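Local structure of type II restriction enzyme NgoMIV (1FIU) at residues 20-25 with 186-191; 30-35 with 221-226; 13-18 with 73-78. The protein recognises the double-stranded DNA sequence 5'-GCCGGC-3' and, as a magnesium-dependent homotetramer, cleaves it after the first G. All blocks are in the same frame, centred on the assembly; numbering follows the deposited sequence.

How the contacts relate
From the N terminus the chain enters contact 3 first, at the end of helix 4-18, then contact 1 at residues 20-25 and contact 2 at 30-35. The partners follow in the same order, 73-78, 186-191 and 221-226, so the three loops all cross and none encloses another. Contact 3 closes the shortest loop, joining helices 4-18 and 62-81. Contacts 1 and 2 bring the segment between helices 4-18 and 38-50 to the ends of the central strands 179-187 and 215-220. Contact 1 touches both others: Ile21 O and Ser31 OG lie 2.7 Å apart, and Ile21 N lies 2.9 Å from Leu16 O. Contacts 2 and 3 do not touch.

Contact 1: residues 20-25 with 186-191; sequences NILATN and CKWTIR. With MG (magnesium ion), chain Q; ACY (acetic acid), chain R; nucleotides of chain D.
Ile21 and Leu22 meet the indole of Trp188 by apolar contact, and no hydrogen bond joins residues 20-25 to 186-191. Ile21 CG2 stands over one face of the six-membered ring, 3.8 Å from its centroid and 14° off the normal, which meets the geometry of a CH-pi contact. This methyl is the branch anti to the backbone N, while CD1 at the end of the other branch leads away from the ring. The backbone of the same residue closes in as well, with Ile21 O 3.3 Å from Trp188 CZ2. Leu22 comes to the ring's edge instead, its CB 4.1 Å from Trp188 CH2. At another part of that edge, in the ring plane, lies O3' of DC2 in chain D.

Hydrogen bonds to DNA belong to residues 186-191. Trp188 N donates to OP1 of DC2 over 2.7 Å in a nearly straight bond (176°). Arg191 reads a guanine through two donors, NE to O6 of DG4 at 2.8 Å and NH2 to N7 of DG4 at 3.0 Å. Its third nitrogen, NH1, bonds to Ile190 O, which helps fix the rotation of the guanidinium.

Metal coordination starts from the backbone: Cys186 O binds magnesium at 2.2 Å, and Asp140, a DNA phosphate, two waters and an acetate are the other ligands. Lys187 NZ donates both to that acetate and to one of the waters. Asp140 followed by Ser185-Cys186-Lys187 on the neighbouring strand corresponds to the PD-(D/E)XK nuclease site, with serine at the second acidic position.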
# COMPACT_ATOMS: atom_id res chain seq x y z
N ASN I 20 -22.10 33.88 6.74
CA ASN I 20 -22.46 33.34 8.05
C ASN I 20 -21.99 31.89 8.21
O ASN I 20 -22.56 31.14 9.02
CB ASN I 20 -23.97 33.45 8.29
CG ASN I 20 -24.44 34.88 8.47
OD1 ASN I 20 -25.63 35.15 8.57
ND2 ASN I 20 -23.50 35.81 8.51
N ILE I 21 -20.99 31.49 7.43
CA ILE I 21 -20.45 30.13 7.51
C ILE I 21 -19.72 30.07 8.84
O ILE I 21 -19.87 29.12 9.61
CB ILE I 21 -19.45 29.83 6.37
CG1 ILE I 21 -20.12 30.10 5.00
CG2 ILE I 21 -18.95 28.40 6.50
CD1 ILE I 21 -21.53 29.56 4.87
N LEU I 22 -18.91 31.11 9.09
CA LEU I 22 -18.20 31.28 10.35
C LEU I 22 -18.93 32.40 11.10
O LEU I 22 -18.94 33.55 10.64
CB LEU I 22 -16.74 31.71 10.14
CG LEU I 22 -15.97 31.90 11.46
CD1 LEU I 22 -15.83 30.55 12.19
CD2 LEU I 22 -14.60 32.47 11.20
N ALA I 23 -19.55 32.07 12.22
CA ALA I 23 -20.28 33.08 13.00
C ALA I 23 -20.45 32.55 14.42
O ALA I 23 -19.91 31.49 14.74
CB ALA I 23 -21.64 33.36 12.38
N THR I 24 -21.18 33.29 15.25
CA THR I 24 -21.37 32.89 16.65
C THR I 24 -22.87 32.80 16.90
O THR I 24 -23.61 33.67 16.44
CB THR I 24 -20.76 33.95 17.60
OG1 THR I 24 -19.37 34.13 17.29
CG2 THR I 24 -20.90 33.53 19.04
N ASN I 25 -23.34 31.76 17.60
CA ASN I 25 -24.78 31.71 17.86
C ASN I 25 -25.12 32.46 19.14
O ASN I 25 -24.23 33.01 19.80
CB ASN I 25 -25.33 30.26 17.89
CG ASN I 25 -24.87 29.45 19.09
OD1 ASN I 25 -24.31 29.96 20.05
ND2 ASN I 25 -25.13 28.15 19.03
N CYS I 186 -11.84 19.04 1.28
CA CYS I 186 -12.17 20.07 2.28
C CYS I 186 -12.96 19.45 3.43
O CYS I 186 -13.80 18.58 3.23
CB CYS I 186 -13.06 21.17 1.66
SG CYS I 186 -12.31 22.08 0.31
N LYS I 187 -12.69 19.93 4.65
CA LYS I 187 -13.43 19.47 5.82
C LYS I 187 -13.65 20.70 6.70
O LYS I 187 -12.70 21.24 7.25
CB LYS I 187 -12.64 18.40 6.57
CG LYS I 187 -12.46 17.15 5.71
CD LYS I 187 -11.84 15.98 6.48
CE LYS I 187 -11.83 14.69 5.63
NZ LYS I 187 -13.22 14.34 5.19
N TRP I 188 -14.90 21.16 6.80
CA TRP I 188 -15.21 22.36 7.60
C TRP I 188 -14.79 22.09 9.05
O TRP I 188 -14.14 22.93 9.70
CB TRP I 188 -16.70 22.67 7.48
CG TRP I 188 -17.19 23.78 8.39
CD1 TRP I 188 -18.15 23.68 9.35
CD2 TRP I 188 -16.72 25.14 8.43
NE1 TRP I 188 -18.31 24.89 10.00
CE2 TRP I 188 -17.45 25.80 9.45
CE3 TRP I 188 -15.76 25.86 7.70
CZ2 TRP I 188 -17.23 27.15 9.77
CZ3 TRP I 188 -15.54 27.20 8.02
CH2 TRP I 188 -16.28 27.83 9.05
N THR I 189 -15.19 20.92 9.55
CA THR I 189 -14.77 20.47 10.88
C THR I 189 -14.38 19.00 10.73
O THR I 189 -14.67 18.37 9.72
CB THR I 189 -15.90 20.53 11.93
OG1 THR I 189 -16.96 19.67 11.54
CG2 THR I 189 -16.42 21.97 12.07
N ILE I 190 -13.77 18.45 11.78
CA ILE I 190 -13.32 17.07 11.75
C ILE I 190 -13.80 16.24 12.96
O ILE I 190 -13.96 16.79 14.05
CB ILE I 190 -11.75 17.03 11.77
CG1 ILE I 190 -11.19 17.52 10.43
CG2 ILE I 190 -11.25 15.61 12.18
CD1 ILE I 190 -9.65 17.70 10.46
N ARG I 191 -14.09 14.96 12.72
CA ARG I 191 -14.28 13.98 13.79
C ARG I 191 -13.27 12.94 13.28
O ARG I 191 -13.20 12.69 12.05
CB ARG I 191 -15.69 13.38 13.87
CG ARG I 191 -16.72 14.36 14.45
CD ARG I 191 -16.36 14.83 15.84
NE ARG I 191 -17.41 15.69 16.37
CZ ARG I 191 -17.47 17.02 16.24
NH1 ARG I 191 -16.52 17.70 15.58
NH2 ARG I 191 -18.50 17.68 16.77
MG MG Q . -14.83 16.95 2.10
C ACY R . -13.03 14.47 1.52
O ACY R . -13.12 15.43 2.42
OXT ACY R . -13.74 14.35 0.51
CH3 ACY R . -11.93 13.45 1.76
P DC D 2 -17.68 18.66 5.74
OP1 DC D 2 -16.99 19.95 5.54
OP2 DC D 2 -16.89 17.42 5.93
O5' DC D 2 -18.62 18.78 7.01
C5' DC D 2 -19.56 19.85 7.09
C4' DC D 2 -20.37 19.75 8.36
O4' DC D 2 -21.18 18.56 8.36
C3' DC D 2 -19.59 19.77 9.68
O3' DC D 2 -20.16 20.85 10.46
C2' DC D 2 -19.72 18.34 10.19
C1' DC D 2 -21.01 17.83 9.57
N1 DC D 2 -21.00 16.40 9.23
C2 DC D 2 -21.90 15.53 9.88
O2 DC D 2 -22.75 16.02 10.69
N3 DC D 2 -21.83 14.19 9.62
C4 DC D 2 -20.94 13.71 8.73
N4 DC D 2 -20.89 12.37 8.51
C5 DC D 2 -20.06 14.58 8.02
C6 DC D 2 -20.12 15.91 8.30
P DG D 4 -23.89 20.82 17.09
OP1 DG D 4 -24.91 21.85 17.46
OP2 DG D 4 -22.47 21.04 17.42
O5' DG D 4 -24.35 19.45 17.74
C5' DG D 4 -25.60 18.88 17.36
C4' DG D 4 -25.82 17.58 18.09
O4' DG D 4 -24.89 16.57 17.60
C3' DG D 4 -25.62 17.64 19.61
O3' DG D 4 -26.69 16.90 20.21
C2' DG D 4 -24.27 16.97 19.83
C1' DG D 4 -24.23 15.95 18.69
N9 DG D 4 -22.87 15.63 18.25
C8 DG D 4 -21.87 16.52 17.96
N7 DG D 4 -20.77 15.94 17.54
C5 DG D 4 -21.07 14.59 17.57
C6 DG D 4 -20.26 13.47 17.25
O6 DG D 4 -19.10 13.46 16.83
N1 DG D 4 -20.94 12.27 17.44
C2 DG D 4 -22.23 12.16 17.87
N2 DG D 4 -22.73 10.90 17.96
N3 DG D 4 -23.00 13.21 18.18
C4 DG D 4 -22.36 14.38 18.02
O HOH W 1 -15.39 16.31 4.09
O HOH W 2 -16.29 18.62 1.85

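Contact 2: residues 30-35 with 221-226; sequences VSNADG and AEPTPS. With nucleotides of chain D.
The amide of Asn32 meets the carbonyl of Ala221 almost end-on: ND2 to Ala221 O is 2.8 Å, and the C=O...N angle of 160° puts the donor close to the line of the carbonyl bond. This is the sole direct hydrogen bond between residues 30-35 and 221-226. It depends on Asn32 CG standing between the backbone N and the carbonyl carbon (chi1 61°), with the acceptor close to the amide plane. Asn32 occupies the third position of a type I turn from Val30 to Ala33.

The backbone of Asn32 packs against the proline ring, Asn32 O lying 3.1 Å from Pro223 CD. Asn32 O also accepts from a water 2.8 Å away, and that water donates to Glu222 OE2 as well, so one water spans the two segments. The other carboxylate oxygen, Glu222 OE1, accepts from Thr224 N at 3.0 Å and Thr224 OG1 at 2.8 Å. These donors arrive from opposite faces of the carboxylate plane, and together they hold the group in place. Glu222 OE2 has a further donor in Ile190 N.

Toward the DNA, Asp34 OD2 accepts from N4 of DC5 in chain D at 3.0 Å. That bond is bent (133°), and a salt bridge to Arg227 probably favours the charged carboxylate.

Helix 38-50 covers the junction, Ala44 touching Asn32 and Ala33, and Ser40 touching Pro223. Ala221 directly follows strand 215-220 and is backbone-bonded to Lys187 at the end of strand 179-187, while Thr224 N-caps helix 225-232, whose Pro225 packs on helix 259-270.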
# COMPACT_ATOMS: atom_id res chain seq x y z
N VAL I 30 -19.03 29.36 18.56
CA VAL I 30 -18.61 29.69 17.20
C VAL I 30 -18.91 28.47 16.32
O VAL I 30 -18.76 27.33 16.76
CB VAL I 30 -17.14 30.12 17.19
CG1 VAL I 30 -16.64 30.35 15.75
CG2 VAL I 30 -17.03 31.42 17.98
N SER I 31 -19.34 28.72 15.09
CA SER I 31 -19.80 27.67 14.19
C SER I 31 -18.85 26.56 13.74
O SER I 31 -19.31 25.61 13.11
CB SER I 31 -20.46 28.29 12.96
OG SER I 31 -19.52 29.07 12.27
N ASN I 32 -17.56 26.68 14.01
CA ASN I 32 -16.68 25.57 13.66
C ASN I 32 -16.21 24.87 14.95
O ASN I 32 -15.36 23.98 14.92
CB ASN I 32 -15.49 26.02 12.78
CG ASN I 32 -14.61 27.02 13.46
OD1 ASN I 32 -15.07 27.80 14.31
ND2 ASN I 32 -13.33 27.04 13.09
N ALA I 33 -16.79 25.28 16.08
CA ALA I 33 -16.45 24.67 17.37
C ALA I 33 -17.34 23.48 17.71
O ALA I 33 -18.41 23.30 17.16
CB ALA I 33 -16.56 25.72 18.50
N ASP I 34 -16.86 22.66 18.65
CA ASP I 34 -17.61 21.53 19.17
C ASP I 34 -17.92 22.07 20.57
O ASP I 34 -17.05 22.07 21.43
CB ASP I 34 -16.70 20.29 19.25
CG ASP I 34 -17.35 19.13 20.00
OD1 ASP I 34 -18.48 19.30 20.51
OD2 ASP I 34 -16.72 18.06 20.10
N GLY I 35 -19.16 22.52 20.79
CA GLY I 35 -19.53 23.10 22.08
C GLY I 35 -19.37 22.25 23.34
O GLY I 35 -19.40 22.77 24.46
N ALA I 221 -11.13 23.73 8.51
CA ALA I 221 -11.34 24.85 9.43
C ALA I 221 -11.48 24.29 10.84
O ALA I 221 -11.90 25.00 11.75
CB ALA I 221 -12.57 25.66 9.05
N GLU I 222 -11.12 23.02 11.04
CA GLU I 222 -11.19 22.41 12.38
C GLU I 222 -10.31 23.21 13.35
O GLU I 222 -9.12 23.43 13.09
CB GLU I 222 -10.74 20.94 12.32
CG GLU I 222 -10.50 20.30 13.70
CD GLU I 222 -11.73 20.37 14.60
OE1 GLU I 222 -11.55 20.55 15.82
OE2 GLU I 222 -12.87 20.24 14.09
N PRO I 223 -10.86 23.63 14.51
CA PRO I 223 -10.01 24.41 15.42
C PRO I 223 -9.00 23.66 16.29
O PRO I 223 -7.98 24.24 16.69
CB PRO I 223 -11.04 25.17 16.27
CG PRO I 223 -12.17 24.21 16.36
CD PRO I 223 -12.27 23.67 14.92
N THR I 224 -9.26 22.40 16.59
CA THR I 224 -8.35 21.69 17.49
C THR I 224 -7.20 20.89 16.88
O THR I 224 -7.40 20.12 15.95
CB THR I 224 -9.13 20.74 18.44
OG1 THR I 224 -9.74 19.66 17.70
CG2 THR I 224 -10.21 21.51 19.19
N PRO I 225 -5.98 21.09 17.41
CA PRO I 225 -4.83 20.34 16.89
C PRO I 225 -5.05 18.83 16.96
O PRO I 225 -4.62 18.09 16.07
CB PRO I 225 -3.68 20.79 17.81
CG PRO I 225 -4.04 22.25 18.05
CD PRO I 225 -5.54 22.18 18.30
N SER I 226 -5.72 18.36 18.02
CA SER I 226 -5.95 16.92 18.16
C SER I 226 -6.77 16.37 16.99
O SER I 226 -6.40 15.35 16.42
CB SER I 226 -6.64 16.58 19.49
OG SER I 226 -7.91 17.17 19.58
P DC D 5 -26.95 16.95 21.80
OP1 DC D 5 -28.36 16.58 21.97
OP2 DC D 5 -26.43 18.19 22.40
O5' DC D 5 -26.02 15.78 22.36
C5' DC D 5 -26.29 14.43 22.03
C4' DC D 5 -25.22 13.54 22.64
O4' DC D 5 -24.00 13.64 21.88
C3' DC D 5 -24.85 13.91 24.09
O3' DC D 5 -24.79 12.71 24.86
C2' DC D 5 -23.45 14.48 23.97
C1' DC D 5 -22.91 13.69 22.79
N1 DC D 5 -21.76 14.27 22.08
C2 DC D 5 -20.80 13.39 21.52
O2 DC D 5 -20.95 12.17 21.65
N3 DC D 5 -19.74 13.91 20.86
C4 DC D 5 -19.62 15.24 20.72
N4 DC D 5 -18.57 15.72 20.04
C5 DC D 5 -20.58 16.15 21.28
C6 DC D 5 -21.62 15.62 21.95
O HOH W 3 -15.16 21.23 15.35

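Contact 3: residues 13-18 with 73-78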
# COMPACT_ATOMS: atom_id res chain seq x y z
N HIS I 13 -11.45 34.84 4.13
CA HIS I 13 -12.10 34.90 5.44
C HIS I 13 -13.39 35.70 5.39
O HIS I 13 -14.41 35.32 6.00
CB HIS I 13 -11.15 35.51 6.47
CG HIS I 13 -10.04 34.59 6.88
ND1 HIS I 13 -8.85 35.05 7.40
CD2 HIS I 13 -9.95 33.24 6.85
CE1 HIS I 13 -8.07 34.01 7.67
NE2 HIS I 13 -8.72 32.91 7.35
N LYS I 14 -13.37 36.81 4.66
CA LYS I 14 -14.55 37.66 4.55
C LYS I 14 -15.74 36.93 3.94
O LYS I 14 -16.88 37.15 4.35
CB LYS I 14 -14.22 38.92 3.75
CG LYS I 14 -15.32 39.97 3.76
CD LYS I 14 -14.84 41.26 3.10
CE LYS I 14 -15.91 42.35 3.14
NZ LYS I 14 -17.08 42.04 2.26
N LYS I 15 -15.50 36.05 2.97
CA LYS I 15 -16.60 35.31 2.39
C LYS I 15 -17.22 34.36 3.42
O LYS I 15 -18.43 34.14 3.45
CB LYS I 15 -16.11 34.51 1.17
CG LYS I 15 -15.66 35.39 0.02
CD LYS I 15 -15.22 34.52 -1.17
CE LYS I 15 -14.79 35.37 -2.36
NZ LYS I 15 -14.26 34.50 -3.47
N LEU I 16 -16.36 33.78 4.26
CA LEU I 16 -16.85 32.88 5.28
C LEU I 16 -17.68 33.68 6.29
O LEU I 16 -18.68 33.19 6.79
CB LEU I 16 -15.68 32.18 6.00
CG LEU I 16 -14.87 31.17 5.16
CD1 LEU I 16 -13.70 30.67 5.98
CD2 LEU I 16 -15.76 30.02 4.72
N LEU I 17 -17.26 34.91 6.58
CA LEU I 17 -18.02 35.73 7.53
C LEU I 17 -19.32 36.23 6.90
O LEU I 17 -20.40 36.07 7.48
CB LEU I 17 -17.19 36.94 7.99
CG LEU I 17 -15.91 36.63 8.75
CD1 LEU I 17 -15.24 37.94 9.17
CD2 LEU I 17 -16.25 35.79 9.97
N ASP I 18 -19.22 36.81 5.71
CA ASP I 18 -20.41 37.35 5.05
C ASP I 18 -21.50 36.31 4.80
O ASP I 18 -22.68 36.63 4.83
CB ASP I 18 -20.03 38.05 3.73
CG ASP I 18 -19.22 39.34 3.94
OD1 ASP I 18 -18.99 39.78 5.10
OD2 ASP I 18 -18.81 39.94 2.92
N CYS I 73 -13.24 27.79 -0.73
CA CYS I 73 -11.87 27.31 -0.87
C CYS I 73 -11.48 27.30 -2.35
O CYS I 73 -10.37 27.71 -2.72
CB CYS I 73 -11.73 25.90 -0.29
SG CYS I 73 -11.52 25.88 1.52
N SER I 74 -12.41 26.85 -3.20
CA SER I 74 -12.17 26.78 -4.64
C SER I 74 -11.86 28.15 -5.23
O SER I 74 -10.93 28.31 -6.04
CB SER I 74 -13.39 26.21 -5.34
OG SER I 74 -13.08 25.92 -6.69
N GLU I 75 -12.65 29.15 -4.83
CA GLU I 75 -12.46 30.50 -5.34
C GLU I 75 -11.12 31.09 -4.92
O GLU I 75 -10.47 31.75 -5.71
CB GLU I 75 -13.61 31.40 -4.86
CG GLU I 75 -14.93 30.96 -5.45
CD GLU I 75 -16.10 31.78 -4.97
OE1 GLU I 75 -15.94 32.57 -4.01
OE2 GLU I 75 -17.19 31.63 -5.55
N PHE I 76 -10.71 30.83 -3.68
CA PHE I 76 -9.43 31.31 -3.19
C PHE I 76 -8.30 30.67 -3.99
O PHE I 76 -7.36 31.35 -4.39
CB PHE I 76 -9.25 30.96 -1.70
CG PHE I 76 -7.86 31.17 -1.21
CD1 PHE I 76 -7.37 32.45 -0.93
CD2 PHE I 76 -6.99 30.09 -1.12
CE1 PHE I 76 -6.03 32.64 -0.56
CE2 PHE I 76 -5.66 30.26 -0.77
CZ PHE I 76 -5.18 31.53 -0.48
N VAL I 77 -8.39 29.35 -4.20
CA VAL I 77 -7.33 28.66 -4.93
C VAL I 77 -7.25 29.16 -6.37
O VAL I 77 -6.17 29.48 -6.87
CB VAL I 77 -7.54 27.12 -4.91
CG1 VAL I 77 -6.58 26.43 -5.93
CG2 VAL I 77 -7.23 26.59 -3.50
N GLN I 78 -8.40 29.28 -7.01
CA GLN I 78 -8.44 29.76 -8.38
C GLN I 78 -7.80 31.14 -8.52
O GLN I 78 -6.92 31.37 -9.35
CB GLN I 78 -9.89 29.82 -8.85
CG GLN I 78 -10.06 30.17 -10.33
CD GLN I 78 -11.53 30.28 -10.71
OE1 GLN I 78 -12.28 31.07 -10.11
NE2 GLN I 78 -11.96 29.50 -11.70
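Lys15 and Glu75 face each other from two regular helical segments whose backbones stay well apart, the CA atoms of this pair being 10.0 Å from each other; the i to i+4 bonds Leu17 N to His13 O, at 2.9 Å, and Val77 N to Cys73 O, at 3.0 Å, illustrate the helical geometry on each side.

Both side chains bridge that gap in the same way. In each, CG lies anti to the carbonyl carbon (chi1 -66° in Lys15, -65° in Glu75), and the chain beyond is extended, so the two cross at a slant. Lys15 NZ donates to Glu75 OE1 over a short 2.6 Å, forming a salt bridge. The ammonium meets OE1 on its anti side, 34° out of the carboxylate plane, and remains 4.6 Å from Glu75 OE2. The grip is therefore on one oxygen and not forked. NZ also lies alongside the base of the glutamate, 3.5 Å from Glu75 CB, while Lys15 CE is 3.4 Å from Glu75 OE1.

Lys14, one residue earlier, turns along its own helix: its NZ reaches Asp18 OD2 at 2.8 Å, an i to i+4 salt bridge that uses the syn lone pair. The apolar packing between these helices comes from other residues, with Leu16 on Phe69 and Ile72 of helix 62-81, and Lys15 also touching Ile72.

Only 84 Å² is buried between the segments, and Glu75 is exposed, so the chemistry is that of a surface ion pair. Solvent probably screens its charges, yet the short distance and the use of one carboxylate oxygen are consistent with a close, one-point link between helices 4-18 and 62-81 at the margin of their apolar interface.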